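Local coordinates for protein putative acetyltransferase (Nocardia farcinica, PDB 3D9W) that probably transfers acetyl groups from acetyl-CoA to arylamines, at residues Leu41-Thr46 / Gly142-Tyr147; His119-Val124 / Val132-Val137; Phe182-Trp187 / Thr239-Arg244. All blocks are in the same frame, centred on the assembly; numbering follows the deposited sequence.

Contact 1: residues Leu41-Thr46 / Gly142-Tyr147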
loop_
_atom_site.group_PDB
_atom_site.type_symbol
_atom_site.label_atom_id
_atom_site.label_comp_id
_atom_site.label_asym_id
_atom_site.label_seq_id
_atom_site.Cartn_x
_atom_site.Cartn_y
_atom_site.Cartn_z
ATOM N N LEU A 41 -3.687 -11.300 8.279
ATOM C CA LEU A 41 -4.079 -9.906 8.255
ATOM C C LEU A 41 -3.551 -9.286 6.971
ATOM O O LEU A 41 -4.296 -8.653 6.224
ATOM C CB LEU A 41 -3.507 -9.181 9.471
ATOM C CG LEU A 41 -4.076 -9.594 10.835
ATOM C CD1 LEU A 41 -3.419 -8.782 11.957
ATOM C CD2 LEU A 41 -5.578 -9.357 10.842
ATOM N N VAL A 42 -2.266 -9.493 6.705
ATOM C CA VAL A 42 -1.632 -8.954 5.510
ATOM C C VAL A 42 -2.280 -9.438 4.217
ATOM O O VAL A 42 -2.507 -8.665 3.283
ATOM C CB VAL A 42 -0.151 -9.322 5.474
ATOM C CG1 VAL A 42 0.493 -8.775 4.214
ATOM C CG2 VAL A 42 0.528 -8.770 6.705
ATOM N N TYR A 43 -2.574 -10.725 4.169
ATOM C CA TYR A 43 -3.186 -11.326 3.001
ATOM C C TYR A 43 -4.593 -10.779 2.727
ATOM O O TYR A 43 -4.899 -10.343 1.614
ATOM C CB TYR A 43 -3.217 -12.840 3.202
ATOM C CG TYR A 43 -3.804 -13.632 2.063
ATOM C CD1 TYR A 43 -5.183 -13.670 1.852
ATOM C CD2 TYR A 43 -2.985 -14.384 1.223
ATOM C CE1 TYR A 43 -5.740 -14.445 0.837
ATOM C CE2 TYR A 43 -3.524 -15.164 0.206
ATOM C CZ TYR A 43 -4.906 -15.193 0.020
ATOM O OH TYR A 43 -5.453 -15.989 -0.960
ATOM N N ARG A 44 -5.445 -10.795 3.747
ATOM C CA ARG A 44 -6.817 -10.315 3.610
ATOM C C ARG A 44 -6.880 -8.871 3.136
ATOM O O ARG A 44 -7.618 -8.548 2.209
ATOM C CB ARG A 44 -7.553 -10.427 4.949
ATOM C CG ARG A 44 -7.662 -11.827 5.511
ATOM C CD ARG A 44 -8.354 -12.748 4.540
ATOM N NE ARG A 44 -8.660 -14.041 5.144
ATOM C CZ ARG A 44 -9.178 -15.067 4.479
ATOM N NH1 ARG A 44 -9.448 -14.946 3.185
ATOM N NH2 ARG A 44 -9.420 -16.212 5.106
ATOM N N HIS A 45 -6.101 -8.013 3.794
ATOM C CA HIS A 45 -6.048 -6.584 3.483
ATOM C C HIS A 45 -5.526 -6.313 2.081
ATOM O O HIS A 45 -6.178 -5.638 1.292
ATOM C CB HIS A 45 -5.166 -5.857 4.511
ATOM C CG HIS A 45 -5.213 -4.358 4.416
ATOM N ND1 HIS A 45 -5.546 -3.557 5.487
ATOM C CD2 HIS A 45 -4.940 -3.517 3.392
ATOM C CE1 HIS A 45 -5.477 -2.288 5.127
ATOM N NE2 HIS A 45 -5.111 -2.236 3.861
ATOM N N THR A 46 -4.351 -6.833 1.766
ATOM C CA THR A 46 -3.785 -6.594 0.450
ATOM C C THR A 46 -4.657 -7.098 -0.678
ATOM O O THR A 46 -4.605 -6.557 -1.776
ATOM C CB THR A 46 -2.397 -7.227 0.315
ATOM O OG1 THR A 46 -2.463 -8.613 0.682
ATOM C CG2 THR A 46 -1.399 -6.488 1.202
ATOM N N GLY A 142 0.788 -6.054 -3.146
ATOM C CA GLY A 142 1.275 -6.926 -2.102
ATOM C C GLY A 142 2.597 -6.395 -1.609
ATOM O O GLY A 142 2.864 -5.205 -1.747
ATOM N N PRO A 143 3.460 -7.248 -1.040
ATOM C CA PRO A 143 3.289 -8.686 -0.824
ATOM C C PRO A 143 2.065 -9.031 0.011
ATOM O O PRO A 143 1.735 -8.316 0.948
ATOM C CB PRO A 143 4.577 -9.070 -0.118
ATOM C CG PRO A 143 5.547 -8.155 -0.701
ATOM C CD PRO A 143 4.820 -6.843 -0.659
ATOM N N LEU A 144 1.405 -10.138 -0.325
ATOM C CA LEU A 144 0.217 -10.576 0.415
ATOM C C LEU A 144 0.527 -11.371 1.689
ATOM O O LEU A 144 -0.351 -12.014 2.253
ATOM C CB LEU A 144 -0.717 -11.378 -0.497
ATOM C CG LEU A 144 -0.123 -12.456 -1.400
ATOM C CD1 LEU A 144 0.465 -13.579 -0.556
ATOM C CD2 LEU A 144 -1.213 -12.984 -2.323
ATOM N N ARG A 145 1.786 -11.310 2.124
ATOM C CA ARG A 145 2.268 -11.965 3.348
ATOM C C ARG A 145 3.439 -11.113 3.777
ATOM O O ARG A 145 4.145 -10.565 2.936
ATOM C CB ARG A 145 2.778 -13.390 3.093
ATOM C CG ARG A 145 1.785 -14.311 2.395
ATOM C CD ARG A 145 1.571 -15.589 3.166
ATOM N NE ARG A 145 0.442 -15.503 4.087
ATOM C CZ ARG A 145 -0.762 -16.022 3.853
ATOM N NH1 ARG A 145 -0.999 -16.662 2.717
ATOM N NH2 ARG A 145 -1.722 -15.925 4.770
ATOM N N PRO A 146 3.661 -10.977 5.087
ATOM C CA PRO A 146 4.789 -10.158 5.522
ATOM C C PRO A 146 6.111 -10.849 5.207
ATOM O O PRO A 146 6.182 -12.074 5.140
ATOM C CB PRO A 146 4.551 -10.028 7.017
ATOM C CG PRO A 146 3.956 -11.362 7.360
ATOM C CD PRO A 146 2.974 -11.587 6.237
ATOM N N TYR A 147 7.153 -10.063 4.981
ATOM C CA TYR A 147 8.457 -10.638 4.718
ATOM C C TYR A 147 9.380 -10.302 5.881
ATOM O O TYR A 147 9.402 -9.174 6.365
ATOM C CB TYR A 147 9.035 -10.134 3.393
ATOM C CG TYR A 147 9.170 -8.639 3.244
ATOM C CD1 TYR A 147 8.114 -7.867 2.769
ATOM C CD2 TYR A 147 10.386 -8.008 3.501
ATOM C CE1 TYR A 147 8.271 -6.506 2.542
ATOM C CE2 TYR A 147 10.553 -6.653 3.281
ATOM C CZ TYR A 147 9.495 -5.906 2.798
ATOM O OH TYR A 147 9.678 -4.563 2.563
#
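Helix 35-48 packs here on the loop that joins strands 132-135 and 147-148 of the large sheet, with Val42, Tyr43 and Thr46 set against residues 142-146. The peptide bond between Gly142 and Pro143 is cis. Val42 splits its two methyls between loop partners. Val42 CG1, anti to the backbone N (chi1 179°), lies 3.5 Å from Pro143 O. Val42 CG2 meets the ring of Pro146, 3.8 Å from Pro146 CD. Tyr43 and Leu144 lie side by side and point the same way, with Tyr43 CD2 4.0 Å from Leu144 CD1. Leu144 O comes to the edge of the Tyr43 ring, near its plane. The bent chain of Arg145 brings its guanidinium back to Tyr43. That group is 25° from the ring plane, and Arg145 NH1 is 3.4 Å from Tyr43 CD2. Arg145 NH2 also makes a weak hydrogen bond to Arg39 O, earlier on the same helix. Thr46 OG1 bonds back to Val42 O at 2.6 Å. Val42 O also accepts from Thr46 N, from the opposite face of its carbonyl plane. The hydroxyl thus has its polar partner within the helix, while Thr46 CG2 faces Pro143 O. The contact is mostly van der Waals packing, with loop carbonyls set against helix carbons, and the guanidinium lies with one face against CB and CD2 of Tyr43.

Contact 2: residues His119-Val124 / Val132-Val137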
loop_
_atom_site.group_PDB
_atom_site.type_symbol
_atom_site.label_atom_id
_atom_site.label_comp_id
_atom_site.label_asym_id
_atom_site.label_seq_id
_atom_site.Cartn_x
_atom_site.Cartn_y
_atom_site.Cartn_z
ATOM N N HIS A 119 6.936 6.276 1.164
ATOM C CA HIS A 119 6.225 5.008 1.088
ATOM C C HIS A 119 6.139 4.303 2.447
ATOM O O HIS A 119 7.106 3.695 2.911
ATOM C CB HIS A 119 6.884 4.082 0.077
ATOM C CG HIS A 119 6.191 2.770 -0.040
ATOM N ND1 HIS A 119 4.879 2.664 -0.449
ATOM C CD2 HIS A 119 6.590 1.519 0.288
ATOM C CE1 HIS A 119 4.499 1.402 -0.363
ATOM N NE2 HIS A 119 5.518 0.688 0.082
ATOM N N ALA A 120 4.961 4.373 3.061
ATOM C CA ALA A 120 4.728 3.785 4.369
ATOM C C ALA A 120 5.014 2.291 4.462
ATOM O O ALA A 120 4.536 1.495 3.649
ATOM C CB ALA A 120 3.301 4.068 4.799
ATOM N N LEU A 121 5.801 1.917 5.463
ATOM C CA LEU A 121 6.145 0.520 5.697
ATOM C C LEU A 121 5.980 0.251 7.175
ATOM O O LEU A 121 6.120 1.158 7.991
ATOM C CB LEU A 121 7.592 0.228 5.281
ATOM C CG LEU A 121 7.907 0.187 3.777
ATOM C CD1 LEU A 121 9.416 0.011 3.567
ATOM C CD2 LEU A 121 7.121 -0.947 3.095
ATOM N N LEU A 122 5.671 -0.991 7.523
ATOM C CA LEU A 122 5.491 -1.353 8.918
ATOM C C LEU A 122 6.416 -2.490 9.362
ATOM O O LEU A 122 6.447 -3.559 8.749
ATOM C CB LEU A 122 4.031 -1.738 9.174
ATOM C CG LEU A 122 2.965 -0.680 8.885
ATOM C CD1 LEU A 122 1.564 -1.264 9.045
ATOM C CD2 LEU A 122 3.158 0.498 9.828
ATOM N N ARG A 123 7.183 -2.228 10.421
ATOM C CA ARG A 123 8.105 -3.193 11.031
ATOM C C ARG A 123 7.264 -3.798 12.164
ATOM O O ARG A 123 6.896 -3.102 13.122
ATOM C CB ARG A 123 9.329 -2.454 11.588
ATOM C CG ARG A 123 10.331 -3.294 12.372
ATOM C CD ARG A 123 11.238 -2.388 13.204
ATOM N NE ARG A 123 12.138 -3.110 14.097
ATOM C CZ ARG A 123 13.398 -3.422 13.793
ATOM N NH1 ARG A 123 13.909 -3.074 12.614
ATOM N NH2 ARG A 123 14.156 -4.075 14.666
ATOM N N VAL A 124 6.962 -5.090 12.054
ATOM C CA VAL A 124 6.108 -5.766 13.029
ATOM C C VAL A 124 6.744 -6.921 13.812
ATOM O O VAL A 124 7.549 -7.688 13.276
ATOM C CB VAL A 124 4.837 -6.296 12.312
ATOM C CG1 VAL A 124 3.808 -6.787 13.314
ATOM C CG2 VAL A 124 4.268 -5.209 11.431
ATOM N N VAL A 132 11.549 -10.149 13.195
ATOM C CA VAL A 132 10.995 -8.877 12.755
ATOM C C VAL A 132 10.305 -9.040 11.406
ATOM O O VAL A 132 10.897 -9.552 10.456
ATOM C CB VAL A 132 12.109 -7.839 12.616
ATOM C CG1 VAL A 132 11.554 -6.539 12.077
ATOM C CG2 VAL A 132 12.773 -7.631 13.964
ATOM N N TRP A 133 9.053 -8.607 11.318
ATOM C CA TRP A 133 8.326 -8.724 10.067
ATOM C C TRP A 133 7.983 -7.387 9.431
ATOM O O TRP A 133 7.537 -6.452 10.104
ATOM C CB TRP A 133 7.062 -9.548 10.271
ATOM C CG TRP A 133 7.383 -10.889 10.794
ATOM C CD1 TRP A 133 7.471 -11.262 12.104
ATOM C CD2 TRP A 133 7.757 -12.030 10.024
ATOM N NE1 TRP A 133 7.882 -12.570 12.199
ATOM C CE2 TRP A 133 8.064 -13.067 10.935
ATOM C CE3 TRP A 133 7.868 -12.279 8.651
ATOM C CZ2 TRP A 133 8.471 -14.336 10.519
ATOM C CZ3 TRP A 133 8.275 -13.534 8.234
ATOM C CH2 TRP A 133 8.573 -14.552 9.170
ATOM N N MET A 134 8.208 -7.308 8.122
ATOM C CA MET A 134 7.919 -6.107 7.357
ATOM C C MET A 134 6.564 -6.272 6.708
ATOM O O MET A 134 6.346 -7.217 5.959
ATOM C CB MET A 134 8.975 -5.899 6.278
ATOM C CG MET A 134 10.347 -5.592 6.824
ATOM S SD MET A 134 10.277 -4.115 7.819
ATOM C CE MET A 134 9.688 -2.940 6.582
ATOM N N CYS A 135 5.645 -5.363 7.012
ATOM C CA CYS A 135 4.313 -5.417 6.419
ATOM C C CYS A 135 4.120 -4.248 5.456
ATOM O O CYS A 135 4.024 -3.090 5.862
ATOM C CB CYS A 135 3.235 -5.398 7.509
ATOM S SG CYS A 135 3.291 -6.828 8.637
ATOM N N ASP A 136 4.106 -4.569 4.168
ATOM C CA ASP A 136 3.909 -3.572 3.127
ATOM C C ASP A 136 2.500 -3.795 2.593
ATOM O O ASP A 136 2.281 -4.505 1.610
ATOM C CB ASP A 136 4.947 -3.750 2.026
ATOM C CG ASP A 136 4.826 -2.703 0.954
ATOM O OD1 ASP A 136 4.251 -1.639 1.261
ATOM O OD2 ASP A 136 5.306 -2.938 -0.183
ATOM N N VAL A 137 1.539 -3.188 3.266
ATOM C CA VAL A 137 0.145 -3.357 2.901
ATOM C C VAL A 137 -0.441 -2.235 2.057
ATOM O O VAL A 137 -1.621 -2.272 1.712
ATOM C CB VAL A 137 -0.730 -3.522 4.177
ATOM C CG1 VAL A 137 -0.389 -4.831 4.887
ATOM C CG2 VAL A 137 -0.510 -2.336 5.116
#
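Arg123 lays its extended chain across Val132, with Arg123 CG 3.5 Å from Val132 CG1. The same methyl sits over the centre of the guanidinium, 3.9 Å above its plane. This is the end of the beta hairpin nearest its connecting loop, formed by strands 117-125 and 132-135 in the large antiparallel sheet. Leu122 with Cys135 and Val124 with Trp133 are hydrogen-bonded pairs, and Arg123 with Met134 between them is a non-hydrogen-bonded pair. Cys135 N reaches Leu122 O almost straight (171°) and in the carbonyl plane. The return bond from Leu122 N to Cys135 O is longer, 3.1 Å, and more bent. Arg123 and Met134 share one face of the sheet. There the Met134 chain, bent at chi2 and chi3, brings Met134 CE to 4.0 Å from Leu121 CB. On the other face Val124 CG2 meets Cys135 SG, and Leu38 of helix 35-48 touches both residues. At the open end, beyond Leu122 and Cys135, His119 and Asp136 join by their side chains. Cys82 also touches His119, which is consistent with the Cys-His-Asp catalytic triad of this family. Arg190 holds Asp136 OD2 in a salt bridge. The imidazole and carboxylate planes stand 86° apart, and His119 NE2 donates to Asp136 OD1 over 2.9 Å from above the carboxylate plane.

Contact 3: residues Phe182-Trp187 / Thr239-Arg244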
loop_
_atom_site.group_PDB
_atom_site.type_symbol
_atom_site.label_atom_id
_atom_site.label_comp_id
_atom_site.label_asym_id
_atom_site.label_seq_id
_atom_site.Cartn_x
_atom_site.Cartn_y
_atom_site.Cartn_z
ATOM N N PHE A 182 9.701 -9.568 -9.030
ATOM C CA PHE A 182 9.772 -10.059 -10.408
ATOM C C PHE A 182 8.474 -9.666 -11.100
ATOM O O PHE A 182 7.392 -9.914 -10.574
ATOM C CB PHE A 182 9.925 -11.579 -10.444
ATOM C CG PHE A 182 10.237 -12.115 -11.808
ATOM C CD1 PHE A 182 11.514 -11.974 -12.352
ATOM C CD2 PHE A 182 9.242 -12.706 -12.580
ATOM C CE1 PHE A 182 11.791 -12.410 -13.648
ATOM C CE2 PHE A 182 9.507 -13.151 -13.885
ATOM C CZ PHE A 182 10.786 -12.999 -14.419
ATOM N N GLY A 183 8.576 -9.051 -12.276
ATOM C CA GLY A 183 7.383 -8.617 -12.981
ATOM C C GLY A 183 7.519 -8.367 -14.474
ATOM O O GLY A 183 8.479 -8.801 -15.106
ATOM N N ARG A 184 6.541 -7.654 -15.028
ATOM C CA ARG A 184 6.476 -7.344 -16.457
ATOM C C ARG A 184 7.796 -7.115 -17.176
ATOM O O ARG A 184 7.916 -7.434 -18.364
ATOM C CB ARG A 184 5.589 -6.128 -16.696
ATOM C CG ARG A 184 4.225 -6.198 -16.031
ATOM C CD ARG A 184 3.174 -5.670 -17.001
ATOM N NE ARG A 184 3.677 -4.545 -17.795
ATOM C CZ ARG A 184 3.788 -3.295 -17.351
ATOM N NH1 ARG A 184 3.425 -2.986 -16.109
ATOM N NH2 ARG A 184 4.267 -2.355 -18.158
ATOM N N ASP A 185 8.777 -6.550 -16.474
ATOM C CA ASP A 185 10.084 -6.294 -17.083
ATOM C C ASP A 185 11.200 -7.101 -16.427
ATOM O O ASP A 185 12.354 -6.685 -16.426
ATOM C CB ASP A 185 10.428 -4.805 -17.005
ATOM C CG ASP A 185 11.122 -4.300 -18.263
ATOM O OD1 ASP A 185 12.160 -4.874 -18.671
ATOM O OD2 ASP A 185 10.612 -3.321 -18.851
ATOM N N GLY A 186 10.850 -8.260 -15.887
ATOM C CA GLY A 186 11.840 -9.094 -15.240
ATOM C C GLY A 186 12.075 -8.632 -13.821
ATOM O O GLY A 186 11.232 -7.952 -13.247
ATOM N N TRP A 187 13.210 -9.003 -13.240
ATOM C CA TRP A 187 13.498 -8.574 -11.887
ATOM C C TRP A 187 13.660 -7.067 -11.837
ATOM O O TRP A 187 13.938 -6.413 -12.841
ATOM C CB TRP A 187 14.762 -9.234 -11.363
ATOM C CG TRP A 187 14.510 -10.589 -10.847
ATOM C CD1 TRP A 187 14.662 -11.767 -11.516
ATOM C CD2 TRP A 187 13.992 -10.921 -9.554
ATOM N NE1 TRP A 187 14.267 -12.818 -10.718
ATOM C CE2 TRP A 187 13.853 -12.327 -9.509
ATOM C CE3 TRP A 187 13.632 -10.165 -8.428
ATOM C CZ2 TRP A 187 13.370 -12.995 -8.384
ATOM C CZ3 TRP A 187 13.150 -10.828 -7.306
ATOM C CH2 TRP A 187 13.023 -12.235 -7.295
ATOM N N THR A 239 -4.321 3.323 -19.494
ATOM C CA THR A 239 -3.661 2.054 -19.773
ATOM C C THR A 239 -4.057 1.072 -18.686
ATOM O O THR A 239 -3.806 1.306 -17.507
ATOM C CB THR A 239 -2.137 2.218 -19.786
ATOM O OG1 THR A 239 -1.787 3.268 -20.686
ATOM C CG2 THR A 239 -1.468 0.954 -20.247
ATOM N N LEU A 240 -4.698 -0.018 -19.084
ATOM C CA LEU A 240 -5.128 -1.021 -18.123
ATOM C C LEU A 240 -4.218 -2.235 -18.200
ATOM O O LEU A 240 -4.077 -2.864 -19.252
ATOM C CB LEU A 240 -6.575 -1.436 -18.397
ATOM C CG LEU A 240 -7.170 -2.493 -17.465
ATOM C CD1 LEU A 240 -7.106 -2.016 -16.035
ATOM C CD2 LEU A 240 -8.600 -2.763 -17.860
ATOM N N ILE A 241 -3.597 -2.565 -17.078
ATOM C CA ILE A 241 -2.694 -3.696 -17.042
ATOM C C ILE A 241 -3.141 -4.749 -16.058
ATOM O O ILE A 241 -3.657 -4.440 -14.986
ATOM C CB ILE A 241 -1.293 -3.277 -16.610
ATOM C CG1 ILE A 241 -0.948 -1.913 -17.208
ATOM C CG2 ILE A 241 -0.288 -4.344 -17.035
ATOM C CD1 ILE A 241 0.319 -1.304 -16.640
ATOM N N THR A 242 -2.938 -6.001 -16.438
ATOM C CA THR A 242 -3.255 -7.125 -15.582
ATOM C C THR A 242 -1.978 -7.962 -15.630
ATOM O O THR A 242 -1.515 -8.330 -16.703
ATOM C CB THR A 242 -4.447 -7.935 -16.106
ATOM O OG1 THR A 242 -5.612 -7.103 -16.149
ATOM C CG2 THR A 242 -4.712 -9.109 -15.190
ATOM N N GLU A 243 -1.402 -8.237 -14.466
ATOM C CA GLU A 243 -0.163 -8.991 -14.364
ATOM C C GLU A 243 -0.382 -10.258 -13.553
ATOM O O GLU A 243 -1.261 -10.299 -12.698
ATOM C CB GLU A 243 0.880 -8.128 -13.667
ATOM C CG GLU A 243 2.302 -8.551 -13.883
ATOM C CD GLU A 243 3.265 -7.762 -13.018
ATOM O OE1 GLU A 243 2.974 -6.569 -12.743
ATOM O OE2 GLU A 243 4.310 -8.335 -12.625
ATOM N N ARG A 244 0.424 -11.284 -13.819
ATOM C CA ARG A 244 0.332 -12.558 -13.099
ATOM C C ARG A 244 1.675 -12.919 -12.472
ATOM O O ARG A 244 2.713 -12.416 -12.892
ATOM C CB ARG A 244 -0.162 -13.649 -14.044
ATOM C CG ARG A 244 -1.567 -13.350 -14.547
ATOM C CD ARG A 244 -2.119 -14.428 -15.459
ATOM N NE ARG A 244 -1.578 -14.363 -16.817
ATOM C CZ ARG A 244 -1.757 -13.340 -17.657
ATOM N NH1 ARG A 244 -2.466 -12.276 -17.281
ATOM N NH2 ARG A 244 -1.237 -13.387 -18.883
#
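Arg184 leans across Ile241 and Glu243, at the place where the hairpin of strands 175-183 and 188-193 meets strand 239-243 of the smaller antiparallel sheet. Arg184 CD lies 3.7 Å from Ile241 CG2. Further out, Ile241 CD1 lies over one face of the guanidinium, 3.6 Å from Arg184 NH1. The two side chains cross at about a right angle. Nearer the backbone, Arg184 CG rests 3.5 Å from Glu243 CD. The charged ends do not meet, and the guanidinium and carboxylate planes are 83° apart. Instead the backbone N of Arg184 makes a weak hydrogen bond to Glu243 OE2, 3.3 Å long. Glu243 can reach this far because CG is anti to the backbone N (chi1 -160°) and the chain stays extended beyond it. Around this shell, a type I turn from Gly183 to Gly186 sets the Arg184 amide toward the carboxylate. Gly183 and Gly186 close it with a pair of backbone hydrogen bonds. Ala249 of the adjacent strand touches both Arg184 and Glu243. The stronger partner of the carboxylate is Arg141, whose NH2 forms a salt bridge with Glu243 OE2 and a weak hydrogen bond with Phe182 O.

How the contacts relate
From the N terminus, helix 35-48 comes first and waits some 95 residues for its partner loop, so contact 1 closes a long loop. Contact 2 is nested inside that loop as a short hairpin of the large sheet. The two touch: Tyr147 O probably accepts a hydrogen bond from Met134 N, which adds strand 147-148 to the hairpin's edge. Contact 3 follows in series and closes a loop of about 50 residues. It ties the tip of another hairpin of the large sheet to the smaller sheet. Its centre lies about 19 Å from that of contact 1 and about 23 Å from that of contact 2, without touching either.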